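Local coordinates for protein nitrilotriacetate monooxygenase component B (Bacillus cereus ATCC 14579, PDB 3BPK) that probably binds FMN and acts as the flavin-dependent oxidoreductase component of a nitrilotriacetate monooxygenase system, at residues I119-I124 with R135-V139; I60-R66 with P153-I159; H87-Y93 with K130-I134. All coordinates share one frame; numbering follows the deposited sequence. Where two conformers were deposited one is given.

Contact 1: residues I119-I124 with R135-V139; sequences IESEVI and RMECV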
loop_
_atom_site.group_PDB
_atom_site.type_symbol
_atom_site.label_atom_id
_atom_site.label_comp_id
_atom_site.label_asym_id
_atom_site.label_seq_id
_atom_site.Cartn_x
_atom_site.Cartn_y
_atom_site.Cartn_z
ATOM N N ILE B 119 -13.956 -4.923 21.064
ATOM C CA ILE B 119 -14.405 -6.304 20.954
ATOM C C ILE B 119 -13.181 -7.209 21.084
ATOM O O ILE B 119 -12.179 -7.046 20.382
ATOM C CB ILE B 119 -15.192 -6.529 19.633
ATOM C CG1 ILE B 119 -15.783 -7.928 19.554
ATOM C CG2 ILE B 119 -14.326 -6.249 18.375
ATOM C CD1 ILE B 119 -16.951 -8.033 18.573
ATOM N N GLU B 120 -13.250 -8.144 22.017
ATOM C CA GLU B 120 -12.095 -8.984 22.307
ATOM C C GLU B 120 -11.745 -9.877 21.116
ATOM O O GLU B 120 -12.627 -10.331 20.370
ATOM C CB GLU B 120 -12.308 -9.807 23.589
ATOM C CG GLU B 120 -11.723 -9.141 24.835
ATOM C CD GLU B 120 -12.134 -9.829 26.140
ATOM O OE1 GLU B 120 -12.671 -10.962 26.074
ATOM O OE2 GLU B 120 -11.925 -9.228 27.223
ATOM N N SER B 121 -10.442 -10.087 20.920
ATOM C CA SER B 121 -9.924 -10.944 19.853
ATOM C C SER B 121 -9.874 -12.405 20.321
ATOM O O SER B 121 -9.839 -12.671 21.547
ATOM C CB SER B 121 -8.508 -10.487 19.468
ATOM O OG SER B 121 -8.597 -9.271 18.741
ATOM N N GLU B 122 -9.874 -13.331 19.355
ATOM C CA GLU B 122 -9.933 -14.778 19.623
ATOM C C GLU B 122 -8.543 -15.393 19.848
ATOM O O GLU B 122 -8.375 -16.255 20.745
ATOM C CB GLU B 122 -10.602 -15.493 18.435
ATOM C CG GLU B 122 -12.078 -15.150 18.269
ATOM C CD GLU B 122 -12.700 -15.746 16.999
ATOM O OE1 GLU B 122 -12.055 -16.593 16.364
ATOM O OE2 GLU B 122 -13.828 -15.391 16.668
ATOM N N VAL B 123 -7.549 -14.940 19.068
ATOM C CA VAL B 123 -6.208 -15.536 19.078
ATOM C C VAL B 123 -5.254 -14.628 19.833
ATOM O O VAL B 123 -4.496 -15.075 20.689
ATOM C CB VAL B 123 -5.663 -15.791 17.621
ATOM C CG1 VAL B 123 -4.258 -16.343 17.656
ATOM C CG2 VAL B 123 -6.594 -16.693 16.832
ATOM N N ILE B 124 -5.313 -13.335 19.540
ATOM C CA ILE B 124 -4.410 -12.381 20.189
ATOM C C ILE B 124 -5.124 -11.708 21.349
ATOM O O ILE B 124 -6.338 -11.890 21.515
ATOM C CB ILE B 124 -3.889 -11.319 19.161
ATOM C CG1 ILE B 124 -5.039 -10.487 18.561
ATOM C CG2 ILE B 124 -3.086 -12.008 18.048
ATOM C CD1 ILE B 124 -4.521 -9.349 17.663
ATOM N N ARG B 135 -12.223 -7.107 9.990
ATOM C CA ARG B 135 -10.998 -6.884 10.750
ATOM C C ARG B 135 -10.138 -8.119 10.817
ATOM O O ARG B 135 -10.614 -9.261 10.653
ATOM C CB ARG B 135 -11.307 -6.323 12.116
ATOM C CG ARG B 135 -11.855 -7.325 13.116
ATOM C CD ARG B 135 -12.151 -6.642 14.472
ATOM N NE ARG B 135 -12.358 -7.678 15.473
ATOM C CZ ARG B 135 -13.478 -8.403 15.610
ATOM N NH1 ARG B 135 -14.560 -8.167 14.877
ATOM N NH2 ARG B 135 -13.493 -9.369 16.508
HETATM N N MSE B 136 -8.853 -7.887 11.048
HETATM C CA MSE B 136 -7.859 -8.948 10.984
HETATM C C MSE B 136 -6.992 -8.897 12.213
HETATM O O MSE B 136 -6.344 -7.883 12.478
HETATM C CB MSE B 136 -6.965 -8.709 9.757
HETATM C CG MSE B 136 -7.739 -8.943 8.423
HETATM SE SE MSE B 136 -6.775 -8.246 6.885
HETATM C CE MSE B 136 -7.301 -6.401 7.164
ATOM N N GLU B 137 -6.979 -9.995 12.963
ATOM C CA GLU B 137 -6.078 -10.093 14.113
ATOM C C GLU B 137 -4.722 -10.396 13.538
ATOM O O GLU B 137 -4.580 -11.339 12.718
ATOM C CB GLU B 137 -6.485 -11.235 15.041
ATOM C CG GLU B 137 -7.875 -11.066 15.639
ATOM C CD GLU B 137 -8.280 -12.226 16.548
ATOM O OE1 GLU B 137 -7.382 -12.877 17.131
ATOM O OE2 GLU B 137 -9.506 -12.427 16.696
ATOM N N CYS B 138 -3.736 -9.582 13.946
ATOM C CA CYS B 138 -2.369 -9.791 13.446
ATOM C C CYS B 138 -1.342 -10.057 14.536
ATOM O O CYS B 138 -1.428 -9.496 15.653
ATOM C CB CYS B 138 -1.900 -8.569 12.681
ATOM S SG CYS B 138 -2.857 -8.275 11.163
ATOM N N VAL B 139 -0.361 -10.890 14.182
ATOM C CA VAL B 139 0.869 -10.939 14.980
ATOM C C VAL B 139 1.969 -10.215 14.189
ATOM O O VAL B 139 1.964 -10.160 12.938
ATOM C CB VAL B 139 1.309 -12.381 15.353
ATOM C CG1 VAL B 139 0.234 -13.069 16.210
ATOM C CG2 VAL B 139 1.601 -13.196 14.083
HETATM O O HOH W 1 -10.949 -8.346 17.900
#
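Glu-137 reaches the loop 119-124 because its CG stands opposite the carbonyl carbon (chi1 -62°) and the chain beyond is extended, while Ile-124, with CG1 turned between its own backbone N and carbonyl carbon (chi1 62°), runs past it in the opposite direction. In the flavin reductase-like domain a strand glutamate ties down the loop before strand 128-129 by accepting three successive backbone N-H groups. Glu-122 N donates to Glu-137 OE2 at 2.8 Å and 172°, on the syn side but tilted out of the carboxylate plane. Val-123 N reaches Glu-137 OE1, also at 2.8 Å, on its syn lone pair, whereas Ile-124 N meets the same oxygen nearly along the C-O direction at 3.2 Å. Since OE2 also bonds His-166 of strand 155-168, both oxygens have two partners, which fixes the carboxylate's rotation and would be expected to favour its charged form. Ser-121 CB packs against Glu-137 CD at 3.4 Å, and the CD1 of Ile-124 lies against the aliphatic CB of Glu-137. Farther along the strand, Ile-124 CG2 touches Val-139 CG1. Glu-122 turns its own carboxylate to Arg-164 and to Ser-6 of the second subunit, tying the loop to the dimer interface. At the other end, Ile-119 CG2 sits over the centre of one face of the Arg-135 guanidinium, 3.6 Å from Arg-135 CZ. Ser-121 OG bonds Val-126 O; one water accepts from Arg-135 NE at 2.9 Å and donates to both Ile-119 O and Ser-121 OG.

Contact 2: residues I60-R66 with P153-I159; sequences ISVSVQR and PACDLLI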
loop_
_atom_site.group_PDB
_atom_site.type_symbol
_atom_site.label_atom_id
_atom_site.label_comp_id
_atom_site.label_asym_id
_atom_site.label_seq_id
_atom_site.Cartn_x
_atom_site.Cartn_y
_atom_site.Cartn_z
ATOM N N ILE B 60 0.419 -8.543 5.733
ATOM C CA ILE B 60 0.042 -7.156 5.393
ATOM C C ILE B 60 1.122 -6.215 5.912
ATOM O O ILE B 60 1.948 -6.600 6.762
ATOM C CB ILE B 60 -1.347 -6.765 5.932
ATOM C CG1 ILE B 60 -1.383 -6.810 7.459
ATOM C CG2 ILE B 60 -2.413 -7.731 5.365
ATOM C CD1 ILE B 60 -0.792 -5.599 8.165
ATOM N N SER B 61 1.151 -5.003 5.365
ATOM C CA SER B 61 2.132 -3.997 5.832
ATOM C C SER B 61 1.458 -2.695 6.198
ATOM O O SER B 61 0.493 -2.275 5.541
ATOM C CB SER B 61 3.169 -3.717 4.739
ATOM O OG SER B 61 2.541 -3.316 3.524
ATOM N N VAL B 62 2.001 -2.033 7.225
ATOM C CA VAL B 62 1.533 -0.685 7.574
ATOM C C VAL B 62 2.791 0.100 7.936
ATOM O O VAL B 62 3.554 -0.323 8.811
ATOM C CB VAL B 62 0.611 -0.708 8.805
ATOM C CG1 VAL B 62 0.153 0.703 9.156
ATOM C CG2 VAL B 62 -0.606 -1.580 8.557
ATOM N N SER B 63 3.033 1.205 7.234
ATOM C CA SER B 63 4.200 2.029 7.567
ATOM C C SER B 63 3.792 3.128 8.538
ATOM O O SER B 63 2.925 3.955 8.212
ATOM C CB SER B 63 4.843 2.592 6.302
ATOM O OG SER B 63 6.026 3.274 6.645
ATOM N N VAL B 64 4.369 3.097 9.736
ATOM C CA VAL B 64 3.994 4.032 10.809
ATOM C C VAL B 64 5.155 5.028 10.995
ATOM O O VAL B 64 6.290 4.622 11.262
ATOM C CB VAL B 64 3.735 3.274 12.137
ATOM C CG1 VAL B 64 3.358 4.264 13.275
ATOM C CG2 VAL B 64 2.599 2.263 11.927
ATOM N N GLN B 65 4.874 6.311 10.822
ATOM C CA GLN B 65 5.972 7.306 10.870
ATOM C C GLN B 65 6.454 7.475 12.301
ATOM O O GLN B 65 5.666 7.337 13.249
ATOM C CB GLN B 65 5.508 8.654 10.298
ATOM C CG GLN B 65 5.012 8.554 8.835
ATOM C CD GLN B 65 6.014 7.816 7.905
ATOM O OE1 GLN B 65 7.190 8.237 7.749
ATOM N NE2 GLN B 65 5.554 6.726 7.279
ATOM N N ARG B 66 7.735 7.824 12.457
ATOM C CA ARG B 66 8.300 8.158 13.772
ATOM C C ARG B 66 8.139 9.654 13.996
ATOM O O ARG B 66 7.786 10.391 13.066
ATOM C CB ARG B 66 9.767 7.750 13.846
ATOM C CG ARG B 66 9.982 6.245 13.831
ATOM C CD ARG B 66 11.245 5.909 14.534
ATOM N NE ARG B 66 11.537 4.497 14.487
ATOM C CZ ARG B 66 12.597 3.912 15.047
ATOM N NH1 ARG B 66 13.496 4.634 15.739
ATOM N NH2 ARG B 66 12.766 2.607 14.915
ATOM N N PRO B 153 15.577 6.904 12.309
ATOM C CA PRO B 153 14.685 6.428 11.209
ATOM C C PRO B 153 13.446 7.305 11.043
ATOM O O PRO B 153 12.975 7.898 12.022
ATOM C CB PRO B 153 14.289 5.015 11.666
ATOM C CG PRO B 153 15.455 4.582 12.616
ATOM C CD PRO B 153 15.773 5.858 13.343
ATOM N N ALA B 154 12.889 7.351 9.830
ATOM C CA ALA B 154 11.705 8.155 9.563
ATOM C C ALA B 154 10.444 7.368 9.924
ATOM O O ALA B 154 9.380 7.958 10.135
ATOM C CB ALA B 154 11.630 8.512 8.091
ATOM N N CYS B 155 10.536 6.035 9.875
ATOM C CA CYS B 155 9.315 5.217 10.049
ATOM C C CYS B 155 9.658 3.803 10.436
ATOM O O CYS B 155 10.821 3.418 10.428
ATOM C CB CYS B 155 8.509 5.186 8.738
ATOM S SG CYS B 155 9.303 4.204 7.434
ATOM N N ASP B 156 8.636 3.016 10.794
ATOM C CA ASP B 156 8.784 1.581 10.981
ATOM C C ASP B 156 7.737 0.945 10.118
ATOM O O ASP B 156 6.536 1.250 10.255
ATOM C CB ASP B 156 8.554 1.188 12.443
ATOM C CG ASP B 156 9.618 1.793 13.343
ATOM O OD1 ASP B 156 10.706 1.186 13.404
ATOM O OD2 ASP B 156 9.370 2.913 13.857
ATOM N N LEU B 157 8.206 0.070 9.237
ATOM C CA LEU B 157 7.282 -0.670 8.378
ATOM C C LEU B 157 6.922 -1.947 9.126
ATOM O O LEU B 157 7.791 -2.807 9.352
ATOM C CB LEU B 157 7.958 -0.970 7.044
ATOM C CG LEU B 157 7.089 -1.637 5.992
ATOM C CD1 LEU B 157 5.886 -0.825 5.637
ATOM C CD2 LEU B 157 7.938 -1.882 4.726
ATOM N N LEU B 158 5.653 -2.055 9.533
ATOM C CA LEU B 158 5.195 -3.205 10.332
ATOM C C LEU B 158 4.686 -4.248 9.371
ATOM O O LEU B 158 3.797 -3.961 8.568
ATOM C CB LEU B 158 4.063 -2.799 11.271
ATOM C CG LEU B 158 4.437 -1.626 12.222
ATOM C CD1 LEU B 158 3.212 -1.348 13.131
ATOM C CD2 LEU B 158 5.735 -1.863 13.056
ATOM N N ILE B 159 5.238 -5.458 9.470
ATOM C CA ILE B 159 4.740 -6.587 8.682
ATOM C C ILE B 159 3.908 -7.463 9.617
ATOM O O ILE B 159 4.433 -7.984 10.614
ATOM C CB ILE B 159 5.905 -7.436 8.084
ATOM C CG1 ILE B 159 6.877 -6.550 7.261
ATOM C CG2 ILE B 159 5.348 -8.567 7.230
ATOM C CD1 ILE B 159 6.197 -5.728 6.144
HETATM O O HOH W 2 6.973 4.097 14.086
HETATM O O HOH W 3 9.599 10.877 10.562
#
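An antiparallel strand pair of the flavin reductase-like domain's main sheet joins 60-65 to 155-159, their axes 4.5 Å apart at closest approach. Its register rests on two hydrogen-bonded pairs, Val-62 with Leu-158 and Val-64 with Asp-156; in the second, Val-64 N donates to Asp-156 O at 2.9 Å and 175°. On the face of these residues Val-64 CG2 meets Leu-158 CD1 at 3.9 Å, and on the other Leu-157 CD1 lies 3.6 Å from Ser-63 CB. Where the ladder ends, Arg-66 N bonds Ala-154 O, and the extended Arg-66 side chain grips Asp-156 side-on. Arg-66 NE donates to Asp-156 OD2, slightly out of plane, at 2.8 Å, and Arg-66 NH2 to the syn lone pair of Asp-156 OD1, in plane, at 2.9 Å, with guanidinium and carboxylate planes 22° apart. Pro-153 lies over one guanidinium face, its CD 3.5 Å from Arg-66 NH1, and Gly-69 O takes a bond from that NH1. A classic beta bulge, Ala-154 and Cys-155 both facing Leu-146, joins this end to strand 134-146. Strand 42-54 pairs with the other edge of 60-65, helix 73-81 places Ser-75 against Val-64 and Leu-158, and Ser-63 and Gln-65 bond Val-53 O of the second subunit.

Contact 3: residues H87-Y93 with K130-I134; sequences HISDESY and KEANI
Tyr-93 lays one face of its ring over the Glu-131 to Ala-132 peptide, with Glu-131 O 3.9 Å above the ring plane and offset toward the rim. With CG turned between its backbone N and carbonyl carbon (chi1 76°), the ring reaches back along its own segment, and Tyr-93 OH donates to Ile-88 O at 2.7 Å. The donor stands 51° out of that carbonyl's plane. Ala-132 CB touches both aromatic residues, 3.5 Å from Tyr-93 OH and, at about a right angle to that, the edge of the His-87 imidazole at CD2. Both imidazole nitrogens of His-87 are engaged, ND1 with Phe-32 O and NE2 with Val-129 N, which fixes the ring's rotation. The segments meet where strand 83-88 of the main antiparallel sheet gives way to the turn leading into helix 94-100, with Tyr-93 as N-cap, and where the loop after strand 128-129 enters strand 134-146. A backbone bond links them, Ile-88 N to Ile-134 O, 3.0 Å; the two side chains run alongside each other in the same direction, Ile-88 CG1 against Ile-134 CB, and Leu-182 of helix 179-182 packs on both. Asp-90 organises the turn as an Asx turn, its OD1 accepting from Ser-92 N and, on the syn lone pair, from Ser-92 OG. Asp-90 OD2 receives Asn-133 ND2 at 2.8 Å on the syn side but tilted out of the carboxylate plane, the carboxylate and amide planes being 40° apart. A weak second bond runs from Asn-133 ND2 to Ser-92 OG at 3.3 Å. Two waters complete the junction: one donates to Ile-88 O and Asp-90 OD2 while accepting from Ile-134 N, and the other donates to Ser-92 OG and Glu-131 O.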
loop_
_atom_site.group_PDB
_atom_site.type_symbol
_atom_site.label_atom_id
_atom_site.label_comp_id
_atom_site.label_asym_id
_atom_site.label_seq_id
_atom_site.Cartn_x
_atom_site.Cartn_y
_atom_site.Cartn_z
ATOM N N HIS B 87 -8.163 -3.034 10.904
ATOM C CA HIS B 87 -9.547 -2.976 10.470
ATOM C C HIS B 87 -9.605 -2.301 9.110
ATOM O O HIS B 87 -8.874 -1.323 8.851
ATOM C CB HIS B 87 -10.398 -2.126 11.434
ATOM C CG HIS B 87 -10.323 -2.577 12.859
ATOM N ND1 HIS B 87 -9.243 -2.279 13.668
ATOM C CD2 HIS B 87 -11.210 -3.260 13.641
ATOM C CE1 HIS B 87 -9.459 -2.778 14.885
ATOM N NE2 HIS B 87 -10.634 -3.397 14.888
ATOM N N ILE B 88 -10.489 -2.798 8.258
ATOM C CA ILE B 88 -10.788 -2.093 6.999
ATOM C C ILE B 88 -11.661 -0.873 7.332
ATOM O O ILE B 88 -12.633 -0.955 8.107
ATOM C CB ILE B 88 -11.557 -3.014 6.027
ATOM C CG1 ILE B 88 -10.699 -4.247 5.689
ATOM C CG2 ILE B 88 -11.984 -2.260 4.759
ATOM C CD1 ILE B 88 -9.303 -3.919 5.168
ATOM N N SER B 89 -11.281 0.270 6.774
ATOM C CA SER B 89 -12.027 1.526 6.962
ATOM C C SER B 89 -13.106 1.653 5.917
ATOM O O SER B 89 -12.870 1.465 4.720
ATOM C CB SER B 89 -11.076 2.744 6.868
ATOM O OG SER B 89 -10.046 2.660 7.825
ATOM N N ASP B 90 -14.295 2.023 6.374
ATOM C CA ASP B 90 -15.426 2.118 5.460
ATOM C C ASP B 90 -16.357 3.285 5.796
ATOM O O ASP B 90 -16.212 3.932 6.858
ATOM C CB ASP B 90 -16.164 0.766 5.327
ATOM C CG ASP B 90 -16.963 0.397 6.559
ATOM O OD1 ASP B 90 -17.645 1.282 7.133
ATOM O OD2 ASP B 90 -16.920 -0.795 6.935
ATOM N N GLU B 91 -17.284 3.584 4.876
ATOM C CA GLU B 91 -18.146 4.761 5.041
ATOM C C GLU B 91 -18.978 4.708 6.336
ATOM O O GLU B 91 -19.326 5.778 6.884
ATOM C CB GLU B 91 -19.070 4.906 3.843
ATOM C CG GLU B 91 -18.340 5.245 2.541
ATOM C CD GLU B 91 -19.277 5.495 1.357
ATOM O OE1 GLU B 91 -20.427 5.978 1.583
ATOM O OE2 GLU B 91 -18.882 5.191 0.210
ATOM N N SER B 92 -19.239 3.504 6.860
ATOM C CA SER B 92 -20.149 3.389 8.037
ATOM C C SER B 92 -19.519 3.908 9.323
ATOM O O SER B 92 -20.223 4.186 10.284
ATOM C CB SER B 92 -20.629 1.955 8.250
ATOM O OG SER B 92 -19.594 1.085 8.716
ATOM N N TYR B 93 -18.191 4.018 9.376
ATOM C CA TYR B 93 -17.561 4.503 10.618
ATOM C C TYR B 93 -16.365 5.426 10.381
ATOM O O TYR B 93 -15.630 5.721 11.313
ATOM C CB TYR B 93 -17.261 3.356 11.617
ATOM C CG TYR B 93 -16.074 2.462 11.325
ATOM C CD1 TYR B 93 -14.995 2.405 12.229
ATOM C CD2 TYR B 93 -16.034 1.654 10.185
ATOM C CE1 TYR B 93 -13.906 1.598 12.000
ATOM C CE2 TYR B 93 -14.899 0.824 9.930
ATOM C CZ TYR B 93 -13.860 0.813 10.860
ATOM O OH TYR B 93 -12.737 0.036 10.659
ATOM N N LYS B 130 -15.910 -3.118 17.330
ATOM C CA LYS B 130 -17.082 -3.764 16.787
ATOM C C LYS B 130 -17.617 -3.100 15.514
ATOM O O LYS B 130 -18.194 -3.780 14.663
ATOM C CB LYS B 130 -18.178 -3.765 17.884
ATOM C CG LYS B 130 -19.419 -4.506 17.507
ATOM C CD LYS B 130 -20.414 -4.417 18.687
ATOM C CE LYS B 130 -21.818 -4.862 18.283
ATOM N NZ LYS B 130 -21.744 -6.326 18.151
ATOM N N GLU B 131 -17.402 -1.776 15.382
ATOM C CA GLU B 131 -17.934 -1.016 14.266
ATOM C C GLU B 131 -17.384 -1.446 12.889
ATOM O O GLU B 131 -18.066 -1.243 11.865
ATOM C CB GLU B 131 -17.702 0.481 14.464
ATOM C CG GLU B 131 -18.573 1.131 15.580
ATOM C CD GLU B 131 -18.135 0.852 17.015
ATOM O OE1 GLU B 131 -17.057 0.274 17.243
ATOM O OE2 GLU B 131 -18.914 1.239 17.934
ATOM N N ALA B 132 -16.179 -2.040 12.842
ATOM C CA ALA B 132 -15.650 -2.508 11.553
ATOM C C ALA B 132 -16.437 -3.682 10.993
ATOM O O ALA B 132 -16.887 -4.558 11.761
ATOM C CB ALA B 132 -14.186 -2.920 11.712
ATOM N N ASN B 133 -16.581 -3.716 9.661
ATOM C CA ASN B 133 -17.202 -4.835 8.970
ATOM C C ASN B 133 -16.174 -5.931 8.603
ATOM O O ASN B 133 -16.531 -7.077 8.354
ATOM C CB ASN B 133 -17.965 -4.312 7.742
ATOM C CG ASN B 133 -19.183 -3.463 8.138
ATOM O OD1 ASN B 133 -20.243 -4.016 8.428
ATOM N ND2 ASN B 133 -19.033 -2.128 8.162
ATOM N N ILE B 134 -14.890 -5.559 8.526
ATOM C CA ILE B 134 -13.843 -6.554 8.309
ATOM C C ILE B 134 -12.693 -6.152 9.206
ATOM O O ILE B 134 -12.271 -4.974 9.234
ATOM C CB ILE B 134 -13.331 -6.599 6.832
ATOM C CG1 ILE B 134 -14.469 -6.922 5.843
ATOM C CG2 ILE B 134 -12.139 -7.641 6.697
ATOM C CD1 ILE B 134 -14.052 -6.834 4.365
HETATM O O HOH W 4 -14.884 -2.483 7.799
HETATM O O HOH W 5 -19.995 0.680 11.294
#

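In the fold
All three contacts reach the same antiparallel sheet and touch the second subunit, but they differ in depth. Contacts 2 and 3 are buried, whereas contact 1 is partly exposed. Contact 2 is a regular strand ladder ending in an ion pair; contact 1 instead attaches a loop through one carboxylate, and contact 3 joins a turn to a strand entrance through a backbone bond, side-chain bonds and waters. Contacts 1 and 3 share strand 134-146: Arg-135 CB packs 3.4 Å from His-87 CD2, and Met-136 CE meets Ile-88 CD1. Contact 2 touches contact 1 through Ile-60 and Cys-138, while about 8 Å separates its nearest atoms from contact 3, across the chain's centre.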